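Local coordinates for internalin (Listeria monocytogenes serotype 4b, PDB 4FMZ), which probably mediates adhesion to or invasion of host cells through a curved leucine-rich-repeat domain, at residues L245-I250 / L267-V272. Numbering follows the deposited sequence.
Sequences LTWLEI and LKMLNV. With EDO (1,2-ethanediol), chain H.
Thr246 O takes two backbone donors from residues 267-272, Lys268 N at 2.8 Å and Met269 N at 3.1 Å. The parallel pairing continues as Leu248 N donates to Met269 O (2.9 Å), Leu248 O accepts from Asn271 N (2.8 Å), and Ile250 N reaches Asn271 O. On the face bearing Trp247, Glu249, Met269 and Asn271, the indole NE1 gives a 2.7 Å hydrogen bond to OE2 in the modelled conformer of Glu249, meeting it from above the carboxylate plane. This bond may help hold the indole, and selenomethionine Met269 lies against one ring face: its CG sits 3.4 Å from the centroid of the five-membered ring, a CH-pi contact. The flexible chain bends at chi2 and again at chi3 (114°), which brings CE to Trp247 CZ2, with SE more distant above the face. Asn271 OD1 accepts from an ethanediol, probably from the crystallisation liquor, and from Gly273 N. On the opposite face, branched aliphatic side chains suit the buried interior: Leu248 and Leu270 run side by side, CD2 to CD1 at 3.8 Å. Just past the strands, Ile250 CG2 meets Val272 CG1, and Asn275 ND2 bonds Ile250 O. Such in-register stacking of successive parallel strands, leucines inward, is the hallmark of the leucine-rich-repeat solenoid of internalins.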
loop_
_atom_site.group_PDB
_atom_site.type_symbol
_atom_site.label_atom_id
_atom_site.label_comp_id
_atom_site.label_asym_id
_atom_site.label_seq_id
_atom_site.Cartn_x
_atom_site.Cartn_y
_atom_site.Cartn_z
ATOM N N LEU A 245 2.100 -16.269 10.294
ATOM C CA LEU A 245 2.675 -14.940 10.536
ATOM C C LEU A 245 4.224 -15.014 10.598
ATOM O O LEU A 245 4.773 -15.807 11.359
ATOM C CB LEU A 245 2.061 -14.349 11.825
ATOM C CG LEU A 245 2.011 -12.831 11.938
ATOM C CD1 LEU A 245 1.115 -12.209 10.867
ATOM C CD2 LEU A 245 1.499 -12.430 13.304
ATOM N N THR A 246 4.909 -14.243 9.730
ATOM C CA THR A 246 6.376 -14.232 9.585
ATOM C C THR A 246 6.956 -12.868 9.964
ATOM O O THR A 246 8.119 -12.784 10.346
ATOM C CB THR A 246 6.717 -14.593 8.103
ATOM O OG1 THR A 246 6.007 -15.778 7.739
ATOM C CG2 THR A 246 8.197 -14.765 7.798
ATOM N N TRP A 247 6.190 -11.797 9.748
ATOM C CA TRP A 247 6.638 -10.418 9.962
ATOM C C TRP A 247 5.579 -9.698 10.773
ATOM O O TRP A 247 4.429 -9.569 10.328
ATOM C CB TRP A 247 6.870 -9.732 8.588
ATOM C CG TRP A 247 7.559 -8.406 8.639
ATOM C CD1 TRP A 247 7.029 -7.220 9.061
ATOM C CD2 TRP A 247 8.881 -8.110 8.161
ATOM N NE1 TRP A 247 7.968 -6.216 8.944
ATOM C CE2 TRP A 247 9.110 -6.734 8.384
ATOM C CE3 TRP A 247 9.912 -8.885 7.596
ATOM C CZ2 TRP A 247 10.307 -6.103 8.011
ATOM C CZ3 TRP A 247 11.106 -8.259 7.242
ATOM C CH2 TRP A 247 11.304 -6.890 7.477
ATOM N N LEU A 248 5.931 -9.279 11.979
ATOM C CA LEU A 248 4.960 -8.620 12.841
ATOM C C LEU A 248 5.542 -7.334 13.430
ATOM O O LEU A 248 6.496 -7.393 14.193
ATOM C CB LEU A 248 4.473 -9.588 13.965
ATOM C CG LEU A 248 3.550 -9.015 15.068
ATOM C CD1 LEU A 248 2.270 -8.416 14.472
ATOM C CD2 LEU A 248 3.159 -10.103 16.070
ATOM N N GLU A 249 4.943 -6.186 13.067
ATOM C CA GLU A 249 5.328 -4.855 13.559
ATOM C C GLU A 249 4.155 -4.273 14.297
ATOM O O GLU A 249 3.109 -4.035 13.686
ATOM C CB GLU A 249 5.753 -3.910 12.417
ATOM C CG GLU A 249 7.014 -4.300 11.674
ATOM C CD GLU A 249 7.375 -3.413 10.495
ATOM O OE1 GLU A 249 6.651 -2.427 10.219
ATOM O OE2 GLU A 249 8.398 -3.714 9.841
ATOM N N ILE A 250 4.291 -4.098 15.598
ATOM C CA ILE A 250 3.206 -3.585 16.420
ATOM C C ILE A 250 3.812 -2.711 17.543
ATOM O O ILE A 250 3.315 -2.667 18.669
ATOM C CB ILE A 250 2.313 -4.780 16.897
ATOM C CG1 ILE A 250 0.930 -4.336 17.412
ATOM C CG2 ILE A 250 3.041 -5.809 17.776
ATOM C CD1 ILE A 250 -0.191 -5.364 17.298
ATOM N N LEU A 267 7.550 -16.752 12.732
ATOM C CA LEU A 267 7.994 -15.371 12.922
ATOM C C LEU A 267 9.505 -15.217 12.773
ATOM O O LEU A 267 10.275 -15.882 13.464
ATOM C CB LEU A 267 7.575 -14.802 14.285
ATOM C CG LEU A 267 6.159 -14.246 14.440
ATOM C CD1 LEU A 267 5.937 -13.765 15.861
ATOM C CD2 LEU A 267 5.918 -13.076 13.490
ATOM N N LYS A 268 9.904 -14.343 11.837
ATOM C CA LYS A 268 11.286 -13.965 11.551
ATOM C C LYS A 268 11.543 -12.541 12.044
ATOM O O LYS A 268 12.678 -12.202 12.381
ATOM C CB LYS A 268 11.598 -14.059 10.043
ATOM C CG LYS A 268 11.469 -15.465 9.429
ATOM C CD LYS A 268 12.656 -16.373 9.749
ATOM C CE LYS A 268 13.189 -17.100 8.541
ATOM N NZ LYS A 268 13.946 -16.193 7.628
HETATM N N MSE A 269 10.487 -11.697 12.041
HETATM C CA MSE A 269 10.573 -10.301 12.456
HETATM C C MSE A 269 9.539 -10.019 13.531
HETATM O O MSE A 269 8.345 -10.256 13.344
HETATM C CB MSE A 269 10.401 -9.354 11.240
HETATM C CG MSE A 269 9.712 -7.997 11.562
HETATM SE SE MSE A 269 10.772 -6.813 12.607
HETATM C CE MSE A 269 11.072 -5.374 11.286
ATOM N N LEU A 270 10.006 -9.512 14.668
ATOM C CA LEU A 270 9.086 -9.133 15.724
ATOM C C LEU A 270 9.446 -7.747 16.228
ATOM O O LEU A 270 10.483 -7.583 16.861
ATOM C CB LEU A 270 9.040 -10.153 16.882
ATOM C CG LEU A 270 8.104 -9.798 18.038
ATOM C CD1 LEU A 270 6.631 -9.701 17.573
ATOM C CD2 LEU A 270 8.231 -10.808 19.169
ATOM N N ASN A 271 8.584 -6.757 15.957
ATOM C CA ASN A 271 8.815 -5.407 16.455
ATOM C C ASN A 271 7.719 -5.042 17.447
ATOM O O ASN A 271 6.587 -4.762 17.055
ATOM C CB ASN A 271 8.915 -4.374 15.307
ATOM C CG ASN A 271 9.216 -2.961 15.772
ATOM O OD1 ASN A 271 9.165 -2.620 16.972
ATOM N ND2 ASN A 271 9.519 -2.094 14.823
ATOM N N VAL A 272 8.081 -5.012 18.743
ATOM C CA VAL A 272 7.182 -4.644 19.828
ATOM C C VAL A 272 7.828 -3.508 20.665
ATOM O O VAL A 272 7.538 -3.369 21.844
ATOM C CB VAL A 272 6.751 -5.861 20.710
ATOM C CG1 VAL A 272 5.737 -6.746 19.987
ATOM C CG2 VAL A 272 7.952 -6.681 21.163
HETATM C C1 EDO H . 9.102 2.058 18.191
HETATM O O1 EDO H . 10.037 1.871 19.246
HETATM C C2 EDO H . 8.838 0.706 17.493
HETATM O O2 EDO H . 10.084 0.069 17.288
#